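Local coordinates for arsenate reductase (arsC) (Archaeoglobus fulgidus, PDB 1Y1L), which probably reduces arsenate to arsenite as part of arsenical resistance, using the fold of the low molecular weight phosphotyrosine phosphatase family, at residues A[69-74]-A[87-92]; A[45-50]-A[105-110]; A[28-33]-A[58-63]. All coordinates share one frame; numbering follows the deposited sequence.

The chain first forms strand 2-6 and helix 12-21. Contact 3 then closes the first loop, bringing 58-63 back to strand 29-33. Contact 2 opens inside that loop, at helix 42-49, and closes only at 105-110, so contacts 2 and 3 cross. Contact 1 joins 69-74 to 87-92 and is nested inside the loop of contact 2. It follows contact 3 in series. Contacts 1 and 3 both reach the same parallel sheet, at its outer strands 91-95 and 29-33, and meet where F70 packs on E30 and R60. Contact 2 ties two helices together, with nearest atoms about 12 Å from contact 1 and about 7 Å from contact 3.

Contact 1 (A[69-74]-A[87-92]); sequences DFDLIV and TDKPVT. With CD (cadmium ion), chain F.
I73 and V91 lie side by side where strands 73-77 and 91-95 of the parallel sheet come together, near their first residues. The sheet is the core of the phosphatase-like fold, and 91-95 is its outer strand next to 73-77. Both side chains point the same way, to one face of the sheet. I73 CG2 comes up alongside V91 CB at 3.5 Å. CG1 of I73 is anti to the backbone N (chi1 171°), which leaves CG2 facing V91. I73 also packs on V5 and L85. The backbones are joined by a hydrogen bond from I73 N to P90 O, 2.9 Å long. The next bond along, from T92 N to I73 O, is doubtful.

The CB of L72 points away from 87-92, but its CD2 branch comes back across the contact. It meets T92 OG1 at 3.8 Å, the two side chains crossing at a slant. Before the strands, D71 and K89 run side by side in the same direction. Their ends make a long, weak salt bridge, D71 OD2 to K89 NZ, at 3.7 Å.

Segment 87-92 also takes part in the assembly. P90 and T92 pack on T92 and P90 of the second subunit. H95 of that subunit binds the same cadmium ion as D88, whose carboxylate holds the metal through OD1 at 2.3 Å and OD2 at 2.4 Å.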
ATOM      1  N   ASP A  69      14.673  -4.280 -12.885  1.00 50.82           N
ATOM      2  CA  ASP A  69      15.160  -4.011 -14.234  1.00 49.50           C
ATOM      3  C   ASP A  69      14.459  -2.809 -14.861  1.00 45.54           C
ATOM      4  O   ASP A  69      15.039  -2.107 -15.689  1.00 42.86           O
ATOM      5  CB  ASP A  69      14.931  -5.230 -15.141  1.00 55.30           C
ATOM      6  CG  ASP A  69      15.825  -6.417 -14.792  1.00 59.76           C
ATOM      7  OD1 ASP A  69      16.825  -6.242 -14.060  1.00 63.41           O
ATOM      8  OD2 ASP A  69      15.532  -7.534 -15.274  1.00 61.24           O
ATOM      9  N   PHE A  70      13.204  -2.597 -14.476  1.00 40.54           N
ATOM     10  CA  PHE A  70      12.378  -1.516 -15.012  1.00 38.43           C
ATOM     11  C   PHE A  70      12.537  -0.168 -14.299  1.00 36.32           C
ATOM     12  O   PHE A  70      13.093  -0.106 -13.211  1.00 43.25           O
ATOM     13  CB  PHE A  70      10.916  -1.981 -15.029  1.00 38.70           C
ATOM     14  CG  PHE A  70      10.720  -3.305 -15.716  1.00 35.99           C
ATOM     15  CD1 PHE A  70      10.883  -4.487 -15.014  1.00 35.49           C
ATOM     16  CD2 PHE A  70      10.462  -3.371 -17.084  1.00 33.33           C
ATOM     17  CE1 PHE A  70      10.802  -5.719 -15.659  1.00 40.19           C
ATOM     18  CE2 PHE A  70      10.377  -4.600 -17.736  1.00 36.19           C
ATOM     19  CZ  PHE A  70      10.551  -5.777 -17.022  1.00 37.83           C
ATOM     20  N   ASP A  71      12.062   0.912 -14.908  1.00 26.20           N
ATOM     21  CA  ASP A  71      12.194   2.228 -14.307  1.00 25.97           C
ATOM     22  C   ASP A  71      10.888   2.934 -14.066  1.00 25.03           C
ATOM     23  O   ASP A  71      10.861   4.094 -13.635  1.00 25.16           O
ATOM     24  CB  ASP A  71      13.099   3.088 -15.159  1.00 27.07           C
ATOM     25  CG  ASP A  71      14.415   2.441 -15.384  1.00 25.92           C
ATOM     26  OD1 ASP A  71      14.545   1.728 -16.398  1.00 30.93           O
ATOM     27  OD2 ASP A  71      15.296   2.593 -14.515  1.00 35.76           O
ATOM     28  N   LEU A  72       9.805   2.242 -14.384  1.00 25.88           N
ATOM     29  CA  LEU A  72       8.440   2.741 -14.187  1.00 26.80           C
ATOM     30  C   LEU A  72       7.529   1.575 -14.443  1.00 23.04           C
ATOM     31  O   LEU A  72       7.421   1.124 -15.569  1.00 24.03           O
ATOM     32  CB  LEU A  72       8.103   3.885 -15.153  1.00 28.87           C
ATOM     33  CG  LEU A  72       6.721   4.556 -15.155  1.00 24.06           C
ATOM     34  CD1 LEU A  72       5.915   4.091 -16.331  1.00 24.59           C
ATOM     35  CD2 LEU A  72       5.984   4.328 -13.864  1.00 23.47           C
ATOM     36  N   ILE A  73       6.962   1.017 -13.386  1.00 23.70           N
ATOM     37  CA  ILE A  73       6.052  -0.097 -13.562  1.00 27.90           C
ATOM     38  C   ILE A  73       4.625   0.408 -13.394  1.00 31.33           C
ATOM     39  O   ILE A  73       4.232   0.833 -12.316  1.00 30.47           O
ATOM     40  CB  ILE A  73       6.409  -1.302 -12.632  1.00 23.46           C
ATOM     41  CG1 ILE A  73       5.323  -2.383 -12.674  1.00 26.66           C
ATOM     42  CG2 ILE A  73       6.707  -0.834 -11.231  1.00 23.76           C
ATOM     43  CD1 ILE A  73       4.190  -2.195 -11.676  1.00 30.82           C
ATOM     44  N   VAL A  74       3.920   0.505 -14.516  1.00 30.35           N
ATOM     45  CA  VAL A  74       2.535   0.953 -14.537  1.00 26.55           C
ATOM     46  C   VAL A  74       1.660  -0.268 -14.268  1.00 25.32           C
ATOM     47  O   VAL A  74       1.828  -1.310 -14.913  1.00 30.27           O
ATOM     48  CB  VAL A  74       2.184   1.592 -15.899  1.00 24.46           C
ATOM     49  CG1 VAL A  74       2.981   0.941 -16.997  1.00 29.39           C
ATOM     50  CG2 VAL A  74       0.701   1.464 -16.189  1.00 17.90           C
ATOM     51  N   THR A  87       8.325  -3.599  -4.706  1.00 33.53           N
ATOM     52  CA  THR A  87       9.345  -2.683  -5.164  1.00 34.24           C
ATOM     53  C   THR A  87       9.174  -1.255  -4.643  1.00 35.94           C
ATOM     54  O   THR A  87       8.073  -0.705  -4.707  1.00 39.60           O
ATOM     55  CB  THR A  87       9.389  -2.687  -6.710  1.00 34.70           C
ATOM     56  OG1 THR A  87      10.576  -2.024  -7.163  1.00 45.94           O
ATOM     57  CG2 THR A  87       8.170  -1.995  -7.301  1.00 26.66           C
ATOM     58  N   ASP A  88      10.240  -0.698  -4.043  1.00 38.21           N
ATOM     59  CA  ASP A  88      10.235   0.692  -3.537  1.00 35.44           C
ATOM     60  C   ASP A  88      10.432   1.582  -4.810  1.00 33.29           C
ATOM     61  O   ASP A  88      10.641   2.787  -4.713  1.00 31.89           O
ATOM     62  CB  ASP A  88      11.340   0.920  -2.498  1.00 39.09           C
ATOM     63  CG  ASP A  88      10.943   0.284  -1.164  1.00 43.76           C
ATOM     64  OD1 ASP A  88      11.450  -0.804  -0.812  1.00 45.02           O
ATOM     65  OD2 ASP A  88      10.107   0.807  -0.394  1.00 48.67           O
ATOM     66  N   LYS A  89      10.383   0.958  -5.995  1.00 33.19           N
ATOM     67  CA  LYS A  89      10.496   1.634  -7.305  1.00 38.18           C
ATOM     68  C   LYS A  89       9.238   2.445  -7.652  1.00 40.47           C
ATOM     69  O   LYS A  89       8.228   2.390  -6.941  1.00 50.05           O
ATOM     70  CB  LYS A  89      10.680   0.597  -8.416  1.00 36.74           C
ATOM     71  CG  LYS A  89      12.116   0.223  -8.720  1.00 43.30           C
ATOM     72  CD  LYS A  89      12.846   1.331  -9.481  1.00 41.00           C
ATOM     73  CE  LYS A  89      14.221   0.874  -9.968  1.00 40.76           C
ATOM     74  NZ  LYS A  89      14.829   1.858 -10.906  1.00 50.02           N
ATOM     75  N   PRO A  90       9.264   3.179  -8.774  1.00 35.22           N
ATOM     76  CA  PRO A  90       8.093   3.973  -9.160  1.00 34.09           C
ATOM     77  C   PRO A  90       7.038   3.155  -9.890  1.00 29.12           C
ATOM     78  O   PRO A  90       7.359   2.418 -10.823  1.00 32.53           O
ATOM     79  CB  PRO A  90       8.694   5.039 -10.072  1.00 36.26           C
ATOM     80  CG  PRO A  90       9.795   4.311 -10.734  1.00 37.44           C
ATOM     81  CD  PRO A  90      10.424   3.533  -9.603  1.00 36.19           C
ATOM     82  N   VAL A  91       5.787   3.286  -9.455  1.00 27.29           N
ATOM     83  CA  VAL A  91       4.672   2.565 -10.062  1.00 27.55           C
ATOM     84  C   VAL A  91       3.362   3.364 -10.027  1.00 28.63           C
ATOM     85  O   VAL A  91       3.032   3.986  -9.016  1.00 30.14           O
ATOM     86  CB  VAL A  91       4.477   1.132  -9.439  1.00 19.41           C
ATOM     87  CG1 VAL A  91       5.404   0.892  -8.258  1.00 10.24           C
ATOM     88  CG2 VAL A  91       3.036   0.911  -9.042  1.00 13.23           C
ATOM     89  N   THR A  92       2.648   3.374 -11.153  1.00 33.28           N
ATOM     90  CA  THR A  92       1.369   4.080 -11.266  1.00 36.03           C
ATOM     91  C   THR A  92       0.212   3.074 -11.293  1.00 39.62           C
ATOM     92  O   THR A  92       0.426   1.854 -11.261  1.00 43.79           O
ATOM     93  CB  THR A  92       1.286   4.921 -12.552  1.00 35.52           C
ATOM     94  OG1 THR A  92       2.554   5.524 -12.832  1.00 44.31           O
ATOM     95  CG2 THR A  92       0.269   6.029 -12.387  1.00 33.47           C
TER
HETATM   96 CD    CD F 125      11.534  -0.057   1.339  1.00  3.11          CD

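Contact 2 (A[45-50]-A[105-110]); sequences KRLLAE and GTYRRV
Helices 42-49 and 106-121 of the phosphatase-like fold pack here through L47 and R108, with E50 and R46 bringing charged ends to the contact. The axes of the short segments cross at -59° and come within 10.8 Å. That spacing is wide, and long side chains bridge it.

L47 is the apolar centre. CD2 touches Y107 CB at 3.5 Å, at the root of the tyrosine. CD1 sits over the centre of the R108 guanidinium, 3.9 Å above the plane. L47 thus shields one face of the R108 group, while the charges meet at its edge. L47 also packs on M15, so helix 12-21 joins the same cluster. The Y107 ring packs on T43 and V44, one turn earlier on helix 42-49, and its hydroxyl is hydrogen-bonded to D41.

R108 runs back toward helix 42-49 with its chain extended from CG to NE. Its NH1 donates to E50 OE2 at 2.7 Å. The bond is almost straight, 172° at the hydrogen, and uses the syn lone pair of the oxygen. The oxygen lies in the guanidinium plane, and the two flat groups are nearly coplanar. E50 OE1 is equally near R108 NH1, so both oxygens crowd round one nitrogen in a salt bridge. E50 gets there on an extended chain, with CG anti to its backbone N (chi1 -173°).

R46 NH1 lies 3.2 Å from R108 NH1, at the edge of the R108 guanidinium, with the two planes almost perpendicular. This is no hydrogen bond, since both are donors. R46 NH1 also has a long ion pair with E50 OE1 at 4.0 Å.

One carboxylate thus faces two guanidinium groups. Its negative charge probably offsets the repulsion between them, and they would probably favour the ionised form of E50.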
ATOM      1  N   LYS A  45      -4.901 -10.031 -30.105  1.00 38.04           N
ATOM      2  CA  LYS A  45      -3.935 -10.234 -31.168  1.00 42.68           C
ATOM      3  C   LYS A  45      -4.532  -9.902 -32.522  1.00 41.38           C
ATOM      4  O   LYS A  45      -3.811  -9.507 -33.439  1.00 45.33           O
ATOM      5  CB  LYS A  45      -3.360 -11.652 -31.142  1.00 43.71           C
ATOM      6  CG  LYS A  45      -4.358 -12.752 -31.245  1.00 42.54           C
ATOM      7  CD  LYS A  45      -3.662 -14.099 -31.299  1.00 45.32           C
ATOM      8  CE  LYS A  45      -2.971 -14.422 -29.994  1.00 42.44           C
ATOM      9  NZ  LYS A  45      -2.445 -15.813 -29.987  1.00 47.29           N
ATOM     10  N   ARG A  46      -5.848 -10.077 -32.636  1.00 38.64           N
ATOM     11  CA  ARG A  46      -6.572  -9.784 -33.863  1.00 38.68           C
ATOM     12  C   ARG A  46      -6.616  -8.279 -33.976  1.00 38.65           C
ATOM     13  O   ARG A  46      -6.257  -7.712 -35.001  1.00 42.59           O
ATOM     14  CB  ARG A  46      -8.004 -10.331 -33.794  1.00 39.59           C
ATOM     15  CG  ARG A  46      -8.928  -9.808 -34.903  1.00 48.56           C
ATOM     16  CD  ARG A  46     -10.386  -9.890 -34.491  1.00 57.90           C
ATOM     17  NE  ARG A  46     -11.250  -9.027 -35.301  1.00 63.19           N
ATOM     18  CZ  ARG A  46     -12.348  -8.415 -34.848  1.00 68.88           C
ATOM     19  NH1 ARG A  46     -13.069  -7.656 -35.662  1.00 74.94           N
ATOM     20  NH2 ARG A  46     -12.728  -8.546 -33.579  1.00 67.94           N
ATOM     21  N   LEU A  47      -7.080  -7.644 -32.911  1.00 37.12           N
ATOM     22  CA  LEU A  47      -7.191  -6.195 -32.855  1.00 36.30           C
ATOM     23  C   LEU A  47      -5.864  -5.456 -33.088  1.00 38.06           C
ATOM     24  O   LEU A  47      -5.838  -4.369 -33.676  1.00 35.32           O
ATOM     25  CB  LEU A  47      -7.813  -5.791 -31.514  1.00 35.14           C
ATOM     26  CG  LEU A  47      -9.316  -5.475 -31.489  1.00 30.19           C
ATOM     27  CD1 LEU A  47     -10.080  -6.368 -32.416  1.00 30.07           C
ATOM     28  CD2 LEU A  47      -9.823  -5.605 -30.068  1.00 35.75           C
ATOM     29  N   LEU A  48      -4.775  -6.027 -32.584  1.00 42.63           N
ATOM     30  CA  LEU A  48      -3.463  -5.427 -32.754  1.00 44.87           C
ATOM     31  C   LEU A  48      -2.959  -5.690 -34.164  1.00 45.64           C
ATOM     32  O   LEU A  48      -2.382  -4.797 -34.793  1.00 48.42           O
ATOM     33  CB  LEU A  48      -2.476  -5.964 -31.714  1.00 42.71           C
ATOM     34  CG  LEU A  48      -2.695  -5.466 -30.281  1.00 42.38           C
ATOM     35  CD1 LEU A  48      -1.738  -6.161 -29.337  1.00 38.48           C
ATOM     36  CD2 LEU A  48      -2.505  -3.965 -30.231  1.00 39.25           C
ATOM     37  N   ALA A  49      -3.179  -6.908 -34.654  1.00 42.18           N
ATOM     38  CA  ALA A  49      -2.756  -7.295 -36.005  1.00 40.86           C
ATOM     39  C   ALA A  49      -3.505  -6.479 -37.055  1.00 39.82           C
ATOM     40  O   ALA A  49      -3.063  -6.331 -38.191  1.00 39.59           O
ATOM     41  CB  ALA A  49      -2.994  -8.776 -36.228  1.00 36.23           C
ATOM     42  N   GLU A  50      -4.677  -6.000 -36.670  1.00 42.87           N
ATOM     43  CA  GLU A  50      -5.512  -5.181 -37.532  1.00 48.73           C
ATOM     44  C   GLU A  50      -4.874  -3.782 -37.595  1.00 53.25           C
ATOM     45  O   GLU A  50      -5.179  -2.985 -38.494  1.00 55.49           O
ATOM     46  CB  GLU A  50      -6.924  -5.118 -36.926  1.00 50.36           C
ATOM     47  CG  GLU A  50      -7.988  -4.437 -37.768  1.00 54.35           C
ATOM     48  CD  GLU A  50      -9.356  -4.473 -37.103  1.00 55.63           C
ATOM     49  OE1 GLU A  50      -9.951  -5.572 -37.038  1.00 56.12           O
ATOM     50  OE2 GLU A  50      -9.829  -3.406 -36.645  1.00 55.26           O
ATOM     51  N   GLY A 105     -17.284  -5.148 -29.146  1.00 61.67           N
ATOM     52  CA  GLY A 105     -16.513  -3.948 -29.411  1.00 54.38           C
ATOM     53  C   GLY A 105     -15.867  -3.398 -28.155  1.00 50.74           C
ATOM     54  O   GLY A 105     -15.032  -2.501 -28.240  1.00 52.64           O
ATOM     55  N   THR A 106     -16.283  -3.904 -26.991  1.00 47.17           N
ATOM     56  CA  THR A 106     -15.739  -3.477 -25.700  1.00 40.29           C
ATOM     57  C   THR A 106     -14.220  -3.544 -25.706  1.00 36.73           C
ATOM     58  O   THR A 106     -13.556  -2.699 -25.110  1.00 38.88           O
ATOM     59  CB  THR A 106     -16.306  -4.336 -24.545  1.00 40.50           C
ATOM     60  OG1 THR A 106     -17.656  -3.933 -24.279  1.00 50.02           O
ATOM     61  CG2 THR A 106     -15.491  -4.175 -23.275  1.00 39.30           C
ATOM     62  N   TYR A 107     -13.677  -4.560 -26.365  1.00 31.83           N
ATOM     63  CA  TYR A 107     -12.242  -4.712 -26.472  1.00 29.20           C
ATOM     64  C   TYR A 107     -11.624  -3.507 -27.174  1.00 32.77           C
ATOM     65  O   TYR A 107     -10.592  -2.998 -26.756  1.00 35.85           O
ATOM     66  CB  TYR A 107     -11.916  -5.961 -27.253  1.00 24.55           C
ATOM     67  CG  TYR A 107     -11.708  -7.158 -26.392  1.00 25.78           C
ATOM     68  CD1 TYR A 107     -12.768  -7.770 -25.745  1.00 25.12           C
ATOM     69  CD2 TYR A 107     -10.448  -7.706 -26.250  1.00 30.20           C
ATOM     70  CE1 TYR A 107     -12.573  -8.900 -24.982  1.00 20.64           C
ATOM     71  CE2 TYR A 107     -10.243  -8.837 -25.487  1.00 29.57           C
ATOM     72  CZ  TYR A 107     -11.303  -9.428 -24.859  1.00 25.53           C
ATOM     73  OH  TYR A 107     -11.064 -10.545 -24.108  1.00 33.38           O
ATOM     74  N   ARG A 108     -12.226  -3.090 -28.281  1.00 35.03           N
ATOM     75  CA  ARG A 108     -11.727  -1.941 -29.018  1.00 32.43           C
ATOM     76  C   ARG A 108     -11.774  -0.703 -28.138  1.00 33.55           C
ATOM     77  O   ARG A 108     -10.858   0.119 -28.169  1.00 34.75           O
ATOM     78  CB  ARG A 108     -12.540  -1.725 -30.300  1.00 32.10           C
ATOM     79  CG  ARG A 108     -12.165  -2.674 -31.451  1.00 36.56           C
ATOM     80  CD  ARG A 108     -12.810  -2.251 -32.774  1.00 34.58           C
ATOM     81  NE  ARG A 108     -12.215  -2.918 -33.931  1.00 35.40           N
ATOM     82  CZ  ARG A 108     -12.588  -4.110 -34.394  1.00 43.91           C
ATOM     83  NH1 ARG A 108     -11.985  -4.623 -35.453  1.00 43.94           N
ATOM     84  NH2 ARG A 108     -13.565  -4.797 -33.809  1.00 50.48           N
ATOM     85  N   ARG A 109     -12.854  -0.563 -27.376  1.00 30.88           N
ATOM     86  CA  ARG A 109     -13.006   0.567 -26.469  1.00 36.77           C
ATOM     87  C   ARG A 109     -11.857   0.544 -25.450  1.00 39.32           C
ATOM     88  O   ARG A 109     -11.279   1.589 -25.125  1.00 46.88           O
ATOM     89  CB  ARG A 109     -14.360   0.491 -25.760  1.00 39.98           C
ATOM     90  CG  ARG A 109     -14.747   1.731 -24.976  1.00 46.33           C
ATOM     91  CD  ARG A 109     -14.790   1.429 -23.488  1.00 57.35           C
ATOM     92  NE  ARG A 109     -15.942   2.072 -22.862  1.00 64.75           N
ATOM     93  CZ  ARG A 109     -17.034   1.429 -22.449  1.00 67.03           C
ATOM     94  NH1 ARG A 109     -18.030   2.118 -21.903  1.00 68.59           N
ATOM     95  NH2 ARG A 109     -17.128   0.103 -22.556  1.00 60.99           N
ATOM     96  N   VAL A 110     -11.551  -0.642 -24.930  1.00 35.94           N
ATOM     97  CA  VAL A 110     -10.462  -0.814 -23.973  1.00 29.81           C
ATOM     98  C   VAL A 110      -9.148  -0.465 -24.650  1.00 32.43           C
ATOM     99  O   VAL A 110      -8.274   0.144 -24.044  1.00 36.32           O
ATOM    100  CB  VAL A 110     -10.397  -2.263 -23.460  1.00 27.65           C
ATOM    101  CG1 VAL A 110      -9.094  -2.523 -22.733  1.00 30.83           C
ATOM    102  CG2 VAL A 110     -11.571  -2.531 -22.548  1.00 31.76           C
TER

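Contact 3 (A[28-33]-A[58-63]); sequences KAESAG and KPRTVD
R60 runs back along strand 29-33, from A32 to E30. CG leaves CB in the position between the backbone N and the carbonyl carbon (chi1 78°), which turns the chain along the strand. CG and then CD pass S31 O, CG at 3.2 Å. The chain is extended, and NE reaches the same oxygen. The bond from R60 NE to S31 O is 2.9 Å, and S31 O lies in the guanidinium plane, at its edge.

Strand 29-33 is an outer strand of the parallel sheet, with 2-6 as its neighbour. Segment 58-63 lies along its other edge as a loop, joined by a single bridge at G33 and T61. There G33 N is hydrogen-bonded to R60 O at 3.1 Å, and V62 N to G33 O. A32 CB packs against V62 CB at 3.7 Å. The R60 backbone N is hydrogen-bonded to N9 OD1, in the loop after strand 2-6.

At the tip, NH1 forms a salt bridge with E30 OE2 at 3.0 Å. E30 OE1 comes over one face of the guanidinium, 3.2 Å from NH2. The carboxylate is turned 50° from the guanidinium plane. E30 OE2 has a second salt bridge, to K1 NZ.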
ATOM      1  N   LYS A  28      11.401   1.413 -23.992  1.00 42.87           N
ATOM      2  CA  LYS A  28      10.853   0.179 -24.497  1.00 40.75           C
ATOM      3  C   LYS A  28       9.838  -0.278 -23.458  1.00 38.72           C
ATOM      4  O   LYS A  28       9.674   0.380 -22.430  1.00 39.20           O
ATOM      5  CB  LYS A  28      11.957  -0.856 -24.711  1.00 41.32           C
ATOM      6  CG  LYS A  28      12.804  -0.588 -25.949  1.00 43.44           C
ATOM      7  CD  LYS A  28      13.908  -1.630 -26.138  1.00 52.46           C
ATOM      8  CE  LYS A  28      14.785  -1.296 -27.341  1.00 47.35           C
ATOM      9  NZ  LYS A  28      16.010  -2.147 -27.414  1.00 55.58           N
ATOM     10  N   ALA A  29       9.156  -1.390 -23.715  1.00 34.84           N
ATOM     11  CA  ALA A  29       8.150  -1.876 -22.788  1.00 32.43           C
ATOM     12  C   ALA A  29       8.054  -3.382 -22.736  1.00 32.58           C
ATOM     13  O   ALA A  29       8.427  -4.078 -23.672  1.00 42.34           O
ATOM     14  CB  ALA A  29       6.793  -1.288 -23.134  1.00 24.79           C
ATOM     15  N   GLU A  30       7.587  -3.879 -21.604  1.00 30.38           N
ATOM     16  CA  GLU A  30       7.388  -5.297 -21.389  1.00 28.83           C
ATOM     17  C   GLU A  30       6.115  -5.388 -20.556  1.00 28.98           C
ATOM     18  O   GLU A  30       5.585  -4.363 -20.102  1.00 30.53           O
ATOM     19  CB  GLU A  30       8.562  -5.917 -20.627  1.00 34.51           C
ATOM     20  CG  GLU A  30       9.859  -6.003 -21.404  1.00 43.39           C
ATOM     21  CD  GLU A  30      10.802  -7.055 -20.839  1.00 59.59           C
ATOM     22  OE1 GLU A  30      10.816  -8.194 -21.355  1.00 66.99           O
ATOM     23  OE2 GLU A  30      11.520  -6.759 -19.863  1.00 64.30           O
ATOM     24  N   SER A  31       5.625  -6.606 -20.356  1.00 23.22           N
ATOM     25  CA  SER A  31       4.418  -6.809 -19.573  1.00 22.97           C
ATOM     26  C   SER A  31       4.532  -8.049 -18.700  1.00 26.23           C
ATOM     27  O   SER A  31       5.370  -8.915 -18.961  1.00 30.91           O
ATOM     28  CB  SER A  31       3.191  -6.910 -20.499  1.00 24.60           C
ATOM     29  OG  SER A  31       3.362  -7.866 -21.543  1.00 31.18           O
ATOM     30  N   ALA A  32       3.759  -8.091 -17.617  1.00 26.44           N
ATOM     31  CA  ALA A  32       3.750  -9.251 -16.722  1.00 28.31           C
ATOM     32  C   ALA A  32       2.416  -9.342 -15.984  1.00 31.58           C
ATOM     33  O   ALA A  32       1.653  -8.369 -15.955  1.00 34.96           O
ATOM     34  CB  ALA A  32       4.881  -9.170 -15.734  1.00 25.44           C
ATOM     35  N   GLY A  33       2.148 -10.494 -15.377  1.00 29.86           N
ATOM     36  CA  GLY A  33       0.903 -10.661 -14.654  1.00 26.91           C
ATOM     37  C   GLY A  33       1.041 -11.282 -13.279  1.00 30.91           C
ATOM     38  O   GLY A  33       2.037 -11.921 -12.955  1.00 35.46           O
ATOM     39  N   LYS A  58       3.412 -15.199 -25.532  1.00 48.87           N
ATOM     40  CA  LYS A  58       2.769 -15.910 -24.431  1.00 50.17           C
ATOM     41  C   LYS A  58       2.821 -15.084 -23.153  1.00 47.47           C
ATOM     42  O   LYS A  58       3.807 -14.403 -22.891  1.00 44.41           O
ATOM     43  CB  LYS A  58       3.460 -17.262 -24.217  1.00 53.54           C
ATOM     44  CG  LYS A  58       4.954 -17.145 -23.958  1.00 59.01           C
ATOM     45  CD  LYS A  58       5.676 -18.478 -24.058  1.00 61.03           C
ATOM     46  CE  LYS A  58       6.232 -18.719 -25.458  1.00 61.67           C
ATOM     47  NZ  LYS A  58       5.182 -18.902 -26.491  1.00 66.87           N
ATOM     48  N   PRO A  59       1.741 -15.111 -22.356  1.00 46.60           N
ATOM     49  CA  PRO A  59       1.678 -14.357 -21.099  1.00 46.40           C
ATOM     50  C   PRO A  59       2.812 -14.742 -20.150  1.00 42.61           C
ATOM     51  O   PRO A  59       3.118 -15.923 -19.989  1.00 39.38           O
ATOM     52  CB  PRO A  59       0.323 -14.784 -20.529  1.00 44.38           C
ATOM     53  CG  PRO A  59      -0.495 -15.014 -21.740  1.00 47.95           C
ATOM     54  CD  PRO A  59       0.461 -15.800 -22.605  1.00 45.31           C
ATOM     55  N   ARG A  60       3.478 -13.748 -19.578  1.00 46.14           N
ATOM     56  CA  ARG A  60       4.552 -14.038 -18.634  1.00 52.36           C
ATOM     57  C   ARG A  60       4.206 -13.497 -17.250  1.00 53.91           C
ATOM     58  O   ARG A  60       3.951 -12.304 -17.070  1.00 54.52           O
ATOM     59  CB  ARG A  60       5.917 -13.509 -19.124  1.00 53.67           C
ATOM     60  CG  ARG A  60       6.174 -12.012 -18.970  1.00 60.74           C
ATOM     61  CD  ARG A  60       7.648 -11.670 -19.230  1.00 68.83           C
ATOM     62  NE  ARG A  60       7.956 -10.256 -18.990  1.00 79.09           N
ATOM     63  CZ  ARG A  60       9.181  -9.731 -18.955  1.00 83.52           C
ATOM     64  NH1 ARG A  60       9.336  -8.433 -18.725  1.00 88.00           N
ATOM     65  NH2 ARG A  60      10.255 -10.494 -19.133  1.00 83.26           N
ATOM     66  N   THR A  61       4.136 -14.397 -16.280  1.00 53.60           N
ATOM     67  CA  THR A  61       3.824 -13.988 -14.922  1.00 55.11           C
ATOM     68  C   THR A  61       4.926 -13.057 -14.403  1.00 56.45           C
ATOM     69  O   THR A  61       6.090 -13.147 -14.810  1.00 57.20           O
ATOM     70  CB  THR A  61       3.672 -15.206 -13.994  1.00 55.38           C
ATOM     71  OG1 THR A  61       2.789 -16.161 -14.599  1.00 62.30           O
ATOM     72  CG2 THR A  61       3.091 -14.780 -12.651  1.00 54.17           C
ATOM     73  N   VAL A  62       4.544 -12.145 -13.519  1.00 60.13           N
ATOM     74  CA  VAL A  62       5.462 -11.178 -12.943  1.00 63.63           C
ATOM     75  C   VAL A  62       6.502 -11.870 -12.050  1.00 66.37           C
ATOM     76  O   VAL A  62       7.505 -11.274 -11.662  1.00 66.05           O
ATOM     77  CB  VAL A  62       4.663 -10.094 -12.164  1.00 62.09           C
ATOM     78  CG1 VAL A  62       4.117 -10.657 -10.863  1.00 60.36           C
ATOM     79  CG2 VAL A  62       5.505  -8.856 -11.944  1.00 61.87           C
ATOM     80  N   ASP A  63       6.263 -13.141 -11.755  1.00 69.71           N
ATOM     81  CA  ASP A  63       7.159 -13.931 -10.923  1.00 70.39           C
ATOM     82  C   ASP A  63       8.421 -14.306 -11.703  1.00 68.39           C
ATOM     83  O   ASP A  63       9.507 -14.409 -11.135  1.00 68.39           O
ATOM     84  CB  ASP A  63       6.424 -15.194 -10.470  1.00 74.99           C
ATOM     85  CG  ASP A  63       7.082 -15.864  -9.289  1.00 82.91           C
ATOM     86  OD1 ASP A  63       7.208 -17.109  -9.310  1.00 87.20           O
ATOM     87  OD2 ASP A  63       7.454 -15.150  -8.333  1.00 87.13           O
TER